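Local coordinates for glycerol dehydratase (Clostridium butyricum, PDB 1R9D), which probably dehydrates glycerol by a glycyl-radical mechanism that needs no coenzyme B12, at residues P473-F478 / Y491-E496; N477-K482 / T574-K579. All blocks are in the same frame, centred on the assembly; numbering follows the deposited sequence.

Contact 1: P473-F478 / Y491-E496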
ATOM      1  N   PRO A 473      -1.179  19.984 -28.046  1.00 34.74           N
ATOM      2  CA  PRO A 473      -1.259  21.422 -27.777  1.00 35.16           C
ATOM      3  C   PRO A 473      -1.612  22.145 -29.070  1.00 35.34           C
ATOM      4  O   PRO A 473      -1.313  21.652 -30.161  1.00 34.64           O
ATOM      5  CB  PRO A 473       0.155  21.771 -27.317  1.00 35.26           C
ATOM      6  CG  PRO A 473       0.652  20.495 -26.732  1.00 35.80           C
ATOM      7  CD  PRO A 473       0.150  19.459 -27.698  1.00 34.55           C
ATOM      8  N   LYS A 474      -2.256  23.300 -28.961  1.00 36.16           N
ATOM      9  CA  LYS A 474      -2.587  24.041 -30.166  1.00 37.48           C
ATOM     10  C   LYS A 474      -1.423  24.982 -30.440  1.00 36.97           C
ATOM     11  O   LYS A 474      -1.427  26.140 -30.024  1.00 36.91           O
ATOM     12  CB  LYS A 474      -3.881  24.839 -30.002  1.00 39.78           C
ATOM     13  CG  LYS A 474      -4.427  25.325 -31.339  1.00 42.53           C
ATOM     14  CD  LYS A 474      -5.708  26.125 -31.191  1.00 45.18           C
ATOM     15  CE  LYS A 474      -6.212  26.589 -32.552  1.00 46.11           C
ATOM     16  NZ  LYS A 474      -7.408  27.472 -32.431  1.00 48.83           N
ATOM     17  N   THR A 475      -0.410  24.459 -31.118  1.00 35.92           N
ATOM     18  CA  THR A 475       0.765  25.242 -31.455  1.00 35.46           C
ATOM     19  C   THR A 475       0.492  26.114 -32.682  1.00 36.04           C
ATOM     20  O   THR A 475      -0.518  25.945 -33.364  1.00 36.01           O
ATOM     21  CB  THR A 475       1.971  24.324 -31.725  1.00 34.44           C
ATOM     22  OG1 THR A 475       1.562  23.227 -32.553  1.00 32.80           O
ATOM     23  CG2 THR A 475       2.533  23.786 -30.408  1.00 32.92           C
ATOM     24  N   GLN A 476       1.392  27.052 -32.944  1.00 36.57           N
ATOM     25  CA  GLN A 476       1.256  27.962 -34.078  1.00 37.28           C
ATOM     26  C   GLN A 476       0.883  27.263 -35.387  1.00 37.61           C
ATOM     27  O   GLN A 476       1.459  26.231 -35.739  1.00 37.20           O
ATOM     28  CB  GLN A 476       2.561  28.736 -34.261  1.00 37.62           C
ATOM     29  CG  GLN A 476       2.659  29.509 -35.562  1.00 38.41           C
ATOM     30  CD  GLN A 476       3.970  30.250 -35.688  1.00 38.54           C
ATOM     31  OE1 GLN A 476       5.034  29.704 -35.398  1.00 38.07           O
ATOM     32  NE2 GLN A 476       3.903  31.502 -36.133  1.00 38.36           N
ATOM     33  N   ASN A 477      -0.085  27.828 -36.104  1.00 37.80           N
ATOM     34  CA  ASN A 477      -0.517  27.270 -37.383  1.00 38.46           C
ATOM     35  C   ASN A 477       0.671  27.233 -38.339  1.00 37.99           C
ATOM     36  O   ASN A 477       1.352  28.241 -38.535  1.00 38.05           O
ATOM     37  CB  ASN A 477      -1.631  28.123 -37.996  1.00 40.25           C
ATOM     38  CG  ASN A 477      -2.882  28.150 -37.142  1.00 42.47           C
ATOM     39  OD1 ASN A 477      -3.474  27.107 -36.857  1.00 43.87           O
ATOM     40  ND2 ASN A 477      -3.295  29.345 -36.730  1.00 43.80           N
ATOM     41  N   PHE A 478       0.913  26.068 -38.929  1.00 37.45           N
ATOM     42  CA  PHE A 478       2.021  25.889 -39.860  1.00 37.88           C
ATOM     43  C   PHE A 478       1.958  26.889 -41.021  1.00 38.23           C
ATOM     44  O   PHE A 478       2.986  27.394 -41.469  1.00 36.98           O
ATOM     45  CB  PHE A 478       2.004  24.463 -40.418  1.00 36.82           C
ATOM     46  CG  PHE A 478       3.170  24.143 -41.306  1.00 35.97           C
ATOM     47  CD1 PHE A 478       2.996  23.367 -42.445  1.00 35.56           C
ATOM     48  CD2 PHE A 478       4.448  24.599 -40.995  1.00 36.15           C
ATOM     49  CE1 PHE A 478       4.077  23.049 -43.265  1.00 35.20           C
ATOM     50  CE2 PHE A 478       5.537  24.287 -41.807  1.00 36.67           C
ATOM     51  CZ  PHE A 478       5.351  23.510 -42.945  1.00 35.92           C
ATOM     52  N   TYR A 491       7.547  21.894 -32.745  1.00 27.46           N
ATOM     53  CA  TYR A 491       7.943  20.491 -32.662  1.00 26.32           C
ATOM     54  C   TYR A 491       8.260  20.163 -31.203  1.00 26.41           C
ATOM     55  O   TYR A 491       7.804  19.150 -30.664  1.00 25.19           O
ATOM     56  CB  TYR A 491       9.177  20.268 -33.542  1.00 26.22           C
ATOM     57  CG  TYR A 491       9.855  18.916 -33.421  1.00 25.56           C
ATOM     58  CD1 TYR A 491       9.255  17.758 -33.911  1.00 27.04           C
ATOM     59  CD2 TYR A 491      11.125  18.809 -32.858  1.00 25.98           C
ATOM     60  CE1 TYR A 491       9.911  16.523 -33.848  1.00 26.69           C
ATOM     61  CE2 TYR A 491      11.788  17.587 -32.789  1.00 26.23           C
ATOM     62  CZ  TYR A 491      11.177  16.450 -33.286  1.00 26.57           C
ATOM     63  OH  TYR A 491      11.844  15.246 -33.229  1.00 27.04           O
ATOM     64  N   LYS A 492       9.038  21.032 -30.564  1.00 26.18           N
ATOM     65  CA  LYS A 492       9.406  20.837 -29.167  1.00 27.16           C
ATOM     66  C   LYS A 492       8.186  20.875 -28.245  1.00 26.87           C
ATOM     67  O   LYS A 492       8.121  20.130 -27.265  1.00 26.96           O
ATOM     68  CB  LYS A 492      10.425  21.898 -28.739  1.00 28.27           C
ATOM     69  CG  LYS A 492      10.874  21.805 -27.280  1.00 31.21           C
ATOM     70  CD  LYS A 492      12.105  22.672 -27.049  1.00 32.59           C
ATOM     71  CE  LYS A 492      12.500  22.748 -25.584  1.00 35.71           C
ATOM     72  NZ  LYS A 492      11.598  23.638 -24.798  1.00 37.18           N
ATOM     73  N   ALA A 493       7.218  21.731 -28.564  1.00 26.71           N
ATOM     74  CA  ALA A 493       6.005  21.851 -27.756  1.00 26.79           C
ATOM     75  C   ALA A 493       5.148  20.589 -27.833  1.00 26.51           C
ATOM     76  O   ALA A 493       4.556  20.169 -26.831  1.00 25.26           O
ATOM     77  CB  ALA A 493       5.194  23.063 -28.200  1.00 27.06           C
ATOM     78  N   GLN A 494       5.062  19.996 -29.020  1.00 25.69           N
ATOM     79  CA  GLN A 494       4.293  18.762 -29.180  1.00 26.32           C
ATOM     80  C   GLN A 494       5.018  17.633 -28.441  1.00 25.66           C
ATOM     81  O   GLN A 494       4.398  16.836 -27.739  1.00 25.44           O
ATOM     82  CB  GLN A 494       4.158  18.383 -30.658  1.00 26.40           C
ATOM     83  CG  GLN A 494       3.257  19.291 -31.488  1.00 28.81           C
ATOM     84  CD  GLN A 494       1.803  19.286 -31.028  1.00 28.77           C
ATOM     85  OE1 GLN A 494       1.268  18.255 -30.611  1.00 29.60           O
ATOM     86  NE2 GLN A 494       1.152  20.442 -31.123  1.00 28.99           N
ATOM     87  N   MET A 495       6.336  17.575 -28.610  1.00 25.13           N
ATOM     88  CA  MET A 495       7.156  16.550 -27.965  1.00 25.62           C
ATOM     89  C   MET A 495       6.979  16.614 -26.450  1.00 25.90           C
ATOM     90  O   MET A 495       6.770  15.594 -25.789  1.00 25.39           O
ATOM     91  CB  MET A 495       8.635  16.766 -28.313  1.00 25.41           C
ATOM     92  CG  MET A 495       9.569  15.628 -27.904  1.00 25.82           C
ATOM     93  SD  MET A 495       9.412  14.168 -28.959  1.00 26.70           S
ATOM     94  CE  MET A 495      10.334  14.696 -30.430  1.00 25.63           C
ATOM     95  N   GLU A 496       7.058  17.823 -25.908  1.00 26.41           N
ATOM     96  CA  GLU A 496       6.924  18.041 -24.473  1.00 28.72           C
ATOM     97  C   GLU A 496       5.628  17.498 -23.885  1.00 28.15           C
ATOM     98  O   GLU A 496       5.636  16.847 -22.835  1.00 27.91           O
ATOM     99  CB  GLU A 496       7.032  19.537 -24.172  1.00 30.69           C
ATOM    100  CG  GLU A 496       6.742  19.918 -22.732  1.00 36.68           C
ATOM    101  CD  GLU A 496       6.858  21.413 -22.505  1.00 41.48           C
ATOM    102  OE1 GLU A 496       6.214  22.183 -23.259  1.00 44.65           O
ATOM    103  OE2 GLU A 496       7.590  21.821 -21.577  1.00 44.07           O
TER
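Pro473 CD lies over one face of the Gln494 side-chain amide, toward its oxygen end, with CD 3.3 Å from Gln494 OE1. Close to the plane of that amide are the two acceptors of its nitrogen: NE2 of Gln494 donates to Pro473 O at 2.9 Å and to Thr475 OG1 at 3.2 Å, both within about 10° of the plane, so each bond draws on one N-H and the pair fixes the rotation of the flat group. Ile456 and Leu459 of helix 453-461 also touch the Gln494 side chain, which is buried.

This is a loop bound to the flank of a helix: 473-478 belongs to the connection between helix 453-461 and the long helix 484-516 in the pyruvate formate-lyase-like part of the chain, and Gln494 reaches back from that second helix to the connection leading into it. A bend at chi2 (-63°) turns its amide toward the loop. Around Lys474 the loop makes an inverse gamma turn, with a weak bond from Thr475 N to Pro473 O; the same carbonyl therefore takes a second donor, NE2, which approaches tilted 33° from the carbonyl plane. Beside the polar pair, the Thr475 methyl CG2 packs on Ala493 CB at 3.5 Å.

Contact 2: N477-K482 / T574-K579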
ATOM      1  N   ASN A 477      -0.085  27.828 -36.104  1.00 37.80           N
ATOM      2  CA  ASN A 477      -0.517  27.270 -37.383  1.00 38.46           C
ATOM      3  C   ASN A 477       0.671  27.233 -38.339  1.00 37.99           C
ATOM      4  O   ASN A 477       1.352  28.241 -38.535  1.00 38.05           O
ATOM      5  CB  ASN A 477      -1.631  28.123 -37.996  1.00 40.25           C
ATOM      6  CG  ASN A 477      -2.882  28.150 -37.142  1.00 42.47           C
ATOM      7  OD1 ASN A 477      -3.474  27.107 -36.857  1.00 43.87           O
ATOM      8  ND2 ASN A 477      -3.295  29.345 -36.730  1.00 43.80           N
ATOM      9  N   PHE A 478       0.913  26.068 -38.929  1.00 37.45           N
ATOM     10  CA  PHE A 478       2.021  25.889 -39.860  1.00 37.88           C
ATOM     11  C   PHE A 478       1.958  26.889 -41.021  1.00 38.23           C
ATOM     12  O   PHE A 478       2.986  27.394 -41.469  1.00 36.98           O
ATOM     13  CB  PHE A 478       2.004  24.463 -40.418  1.00 36.82           C
ATOM     14  CG  PHE A 478       3.170  24.143 -41.306  1.00 35.97           C
ATOM     15  CD1 PHE A 478       2.996  23.367 -42.445  1.00 35.56           C
ATOM     16  CD2 PHE A 478       4.448  24.599 -40.995  1.00 36.15           C
ATOM     17  CE1 PHE A 478       4.077  23.049 -43.265  1.00 35.20           C
ATOM     18  CE2 PHE A 478       5.537  24.287 -41.807  1.00 36.67           C
ATOM     19  CZ  PHE A 478       5.351  23.510 -42.945  1.00 35.92           C
ATOM     20  N   GLU A 479       0.747  27.169 -41.498  1.00 39.76           N
ATOM     21  CA  GLU A 479       0.547  28.099 -42.611  1.00 41.38           C
ATOM     22  C   GLU A 479       1.065  29.500 -42.324  1.00 41.30           C
ATOM     23  O   GLU A 479       1.415  30.237 -43.244  1.00 41.88           O
ATOM     24  CB  GLU A 479      -0.940  28.197 -42.977  1.00 42.64           C
ATOM     25  CG  GLU A 479      -1.581  26.883 -43.384  1.00 45.75           C
ATOM     26  CD  GLU A 479      -2.216  26.150 -42.217  1.00 47.83           C
ATOM     27  OE1 GLU A 479      -1.546  25.981 -41.172  1.00 49.10           O
ATOM     28  OE2 GLU A 479      -3.388  25.737 -42.352  1.00 48.38           O
ATOM     29  N   GLU A 480       1.118  29.863 -41.048  1.00 41.50           N
ATOM     30  CA  GLU A 480       1.568  31.190 -40.649  1.00 41.57           C
ATOM     31  C   GLU A 480       3.046  31.291 -40.293  1.00 41.22           C
ATOM     32  O   GLU A 480       3.541  32.383 -40.003  1.00 41.00           O
ATOM     33  CB  GLU A 480       0.737  31.674 -39.460  1.00 43.71           C
ATOM     34  CG  GLU A 480      -0.736  31.860 -39.767  1.00 45.96           C
ATOM     35  CD  GLU A 480      -1.568  32.026 -38.512  1.00 47.56           C
ATOM     36  OE1 GLU A 480      -1.154  32.800 -37.622  1.00 48.94           O
ATOM     37  OE2 GLU A 480      -2.637  31.386 -38.418  1.00 48.72           O
ATOM     38  N   MET A 481       3.752  30.164 -40.308  1.00 40.02           N
ATOM     39  CA  MET A 481       5.171  30.168 -39.972  1.00 38.61           C
ATOM     40  C   MET A 481       6.034  30.773 -41.069  1.00 38.89           C
ATOM     41  O   MET A 481       5.854  30.479 -42.250  1.00 38.70           O
ATOM     42  CB  MET A 481       5.649  28.747 -39.679  1.00 37.28           C
ATOM     43  CG  MET A 481       5.054  28.152 -38.426  1.00 35.51           C
ATOM     44  SD  MET A 481       5.699  26.508 -38.098  1.00 35.32           S
ATOM     45  CE  MET A 481       4.792  26.110 -36.598  1.00 34.24           C
ATOM     46  N   LYS A 482       6.983  31.610 -40.667  1.00 39.47           N
ATOM     47  CA  LYS A 482       7.875  32.261 -41.617  1.00 40.11           C
ATOM     48  C   LYS A 482       9.320  31.795 -41.477  1.00 39.14           C
ATOM     49  O   LYS A 482      10.166  32.138 -42.301  1.00 38.98           O
ATOM     50  CB  LYS A 482       7.806  33.777 -41.440  1.00 42.13           C
ATOM     51  CG  LYS A 482       6.415  34.356 -41.653  1.00 45.16           C
ATOM     52  CD  LYS A 482       6.393  35.856 -41.389  1.00 48.09           C
ATOM     53  CE  LYS A 482       4.985  36.423 -41.519  1.00 49.67           C
ATOM     54  NZ  LYS A 482       4.936  37.869 -41.147  1.00 51.13           N
ATOM     55  N   THR A 574       4.824  26.553 -50.342  1.00 36.40           N
ATOM     56  CA  THR A 574       4.445  27.251 -49.118  1.00 35.89           C
ATOM     57  C   THR A 574       4.055  26.249 -48.039  1.00 35.56           C
ATOM     58  O   THR A 574       3.773  25.085 -48.328  1.00 34.67           O
ATOM     59  CB  THR A 574       3.236  28.183 -49.337  1.00 36.24           C
ATOM     60  OG1 THR A 574       2.081  27.396 -49.656  1.00 36.55           O
ATOM     61  CG2 THR A 574       3.508  29.161 -50.464  1.00 36.64           C
ATOM     62  N   PRO A 575       4.041  26.691 -46.773  1.00 35.46           N
ATOM     63  CA  PRO A 575       3.668  25.787 -45.685  1.00 35.27           C
ATOM     64  C   PRO A 575       2.284  25.197 -45.947  1.00 35.68           C
ATOM     65  O   PRO A 575       2.051  24.007 -45.727  1.00 34.41           O
ATOM     66  CB  PRO A 575       3.694  26.701 -44.464  1.00 35.33           C
ATOM     67  CG  PRO A 575       4.807  27.648 -44.795  1.00 35.44           C
ATOM     68  CD  PRO A 575       4.519  27.982 -46.245  1.00 34.90           C
ATOM     69  N   SER A 576       1.374  26.039 -46.434  1.00 36.10           N
ATOM     70  CA  SER A 576       0.011  25.613 -46.734  1.00 37.22           C
ATOM     71  C   SER A 576      -0.018  24.500 -47.773  1.00 36.92           C
ATOM     72  O   SER A 576      -0.766  23.535 -47.633  1.00 37.05           O
ATOM     73  CB  SER A 576      -0.822  26.794 -47.244  1.00 38.28           C
ATOM     74  OG  SER A 576      -0.926  27.809 -46.261  1.00 41.01           O
ATOM     75  N   GLU A 577       0.792  24.642 -48.817  1.00 36.83           N
ATOM     76  CA  GLU A 577       0.849  23.647 -49.883  1.00 36.76           C
ATOM     77  C   GLU A 577       1.359  22.304 -49.371  1.00 35.50           C
ATOM     78  O   GLU A 577       0.821  21.254 -49.718  1.00 35.10           O
ATOM     79  CB  GLU A 577       1.745  24.145 -51.022  1.00 38.44           C
ATOM     80  CG  GLU A 577       1.230  25.411 -51.693  1.00 42.02           C
ATOM     81  CD  GLU A 577       2.121  25.891 -52.832  1.00 44.50           C
ATOM     82  OE1 GLU A 577       3.309  26.196 -52.589  1.00 44.49           O
ATOM     83  OE2 GLU A 577       1.626  25.967 -53.975  1.00 46.77           O
ATOM     84  N   LEU A 578       2.401  22.338 -48.545  1.00 34.77           N
ATOM     85  CA  LEU A 578       2.957  21.108 -47.996  1.00 33.67           C
ATOM     86  C   LEU A 578       1.933  20.434 -47.089  1.00 33.19           C
ATOM     87  O   LEU A 578       1.707  19.231 -47.184  1.00 33.05           O
ATOM     88  CB  LEU A 578       4.235  21.401 -47.205  1.00 32.88           C
ATOM     89  CG  LEU A 578       4.923  20.176 -46.594  1.00 32.60           C
ATOM     90  CD1 LEU A 578       5.335  19.217 -47.706  1.00 32.81           C
ATOM     91  CD2 LEU A 578       6.136  20.609 -45.781  1.00 33.33           C
ATOM     92  N   LYS A 579       1.305  21.216 -46.217  1.00 33.13           N
ATOM     93  CA  LYS A 579       0.312  20.669 -45.301  1.00 34.55           C
ATOM     94  C   LYS A 579      -0.798  19.948 -46.061  1.00 35.19           C
ATOM     95  O   LYS A 579      -1.181  18.833 -45.703  1.00 35.06           O
ATOM     96  CB  LYS A 579      -0.284  21.783 -44.436  1.00 34.11           C
ATOM     97  CG  LYS A 579      -1.367  21.317 -43.468  1.00 34.76           C
ATOM     98  CD  LYS A 579      -1.820  22.456 -42.561  1.00 36.39           C
ATOM     99  CE  LYS A 579      -2.964  22.025 -41.658  1.00 37.13           C
ATOM    100  NZ  LYS A 579      -3.351  23.090 -40.690  1.00 38.89           N
TER
HETATM  101  O   HOH W   1      -1.062  23.721 -38.708  1.00 35.69           O
HETATM  102  O   HOH W   2       1.377  29.072 -46.055  1.00 37.53           O
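The short 3-10 turn 478-480 comes up against the first turn of helix 575-583, where the CA atoms of Glu479 and Ser576 are 4.8 Å apart. That helix opens with a capping box: Thr574 OG1 accepts from Glu577 N at 3.2 Å, while the Glu577 carboxylate accepts from Thr574 N in return. Pro575, directly after the cap, carries the apolar half of the contact. Its CB stands over the middle of the Phe478 ring, 3.8 Å from the centroid and only 6° off the ring normal, a CH-pi contact made over the face. The same CB also comes 3.2 Å from Phe478 O, so one methylene group meets both the ring and the carbonyl of a single residue. At the ring's rim lie Leu578 CD2 and Lys579 CB, and Met481 SD sits in the ring plane. Phe568 of helix 553-569 and Ile461 of helix 453-461 add further apolar neighbours to this buried ring.

The charged half runs alongside. Lys579, extended from CG to its amine, crosses Glu479 at a slant and forms a salt bridge, with Lys579 NZ 3.1 Å from Glu479 OE2. A weak bond from the same amine reaches OE1. The amine meets OE2 on its syn side, yet 33° out of the carboxylate plane. Glu479 gets there through a bend at chi2 (92°), which folds its carboxylate toward the lysine.

Two waters tie the turn to the helix. One accepts from both Phe478 N and Lys579 NZ. The second donates to Glu479 O at 3.0 Å and lies 2.6 Å from Ser576 OG.

Contacts 1 and 2 both start from the connection between helix 453-461 and helix 484-516, share Asn477 and Phe478, and have centres about 14 Å apart. Contact 1 ties the middle of this connection back to the helix that follows it, whereas contact 2 joins its last residues to a helix some 90 residues further along. They touch directly where Gln476 OE1 packs 3.4 Å from Met481 CG. Their centres lie about 32 and 40 Å from the centre of the chain, which places them at its periphery. Neither includes Gly763, the predicted site of the glycine radical, and the second chain of the assembly touches neither.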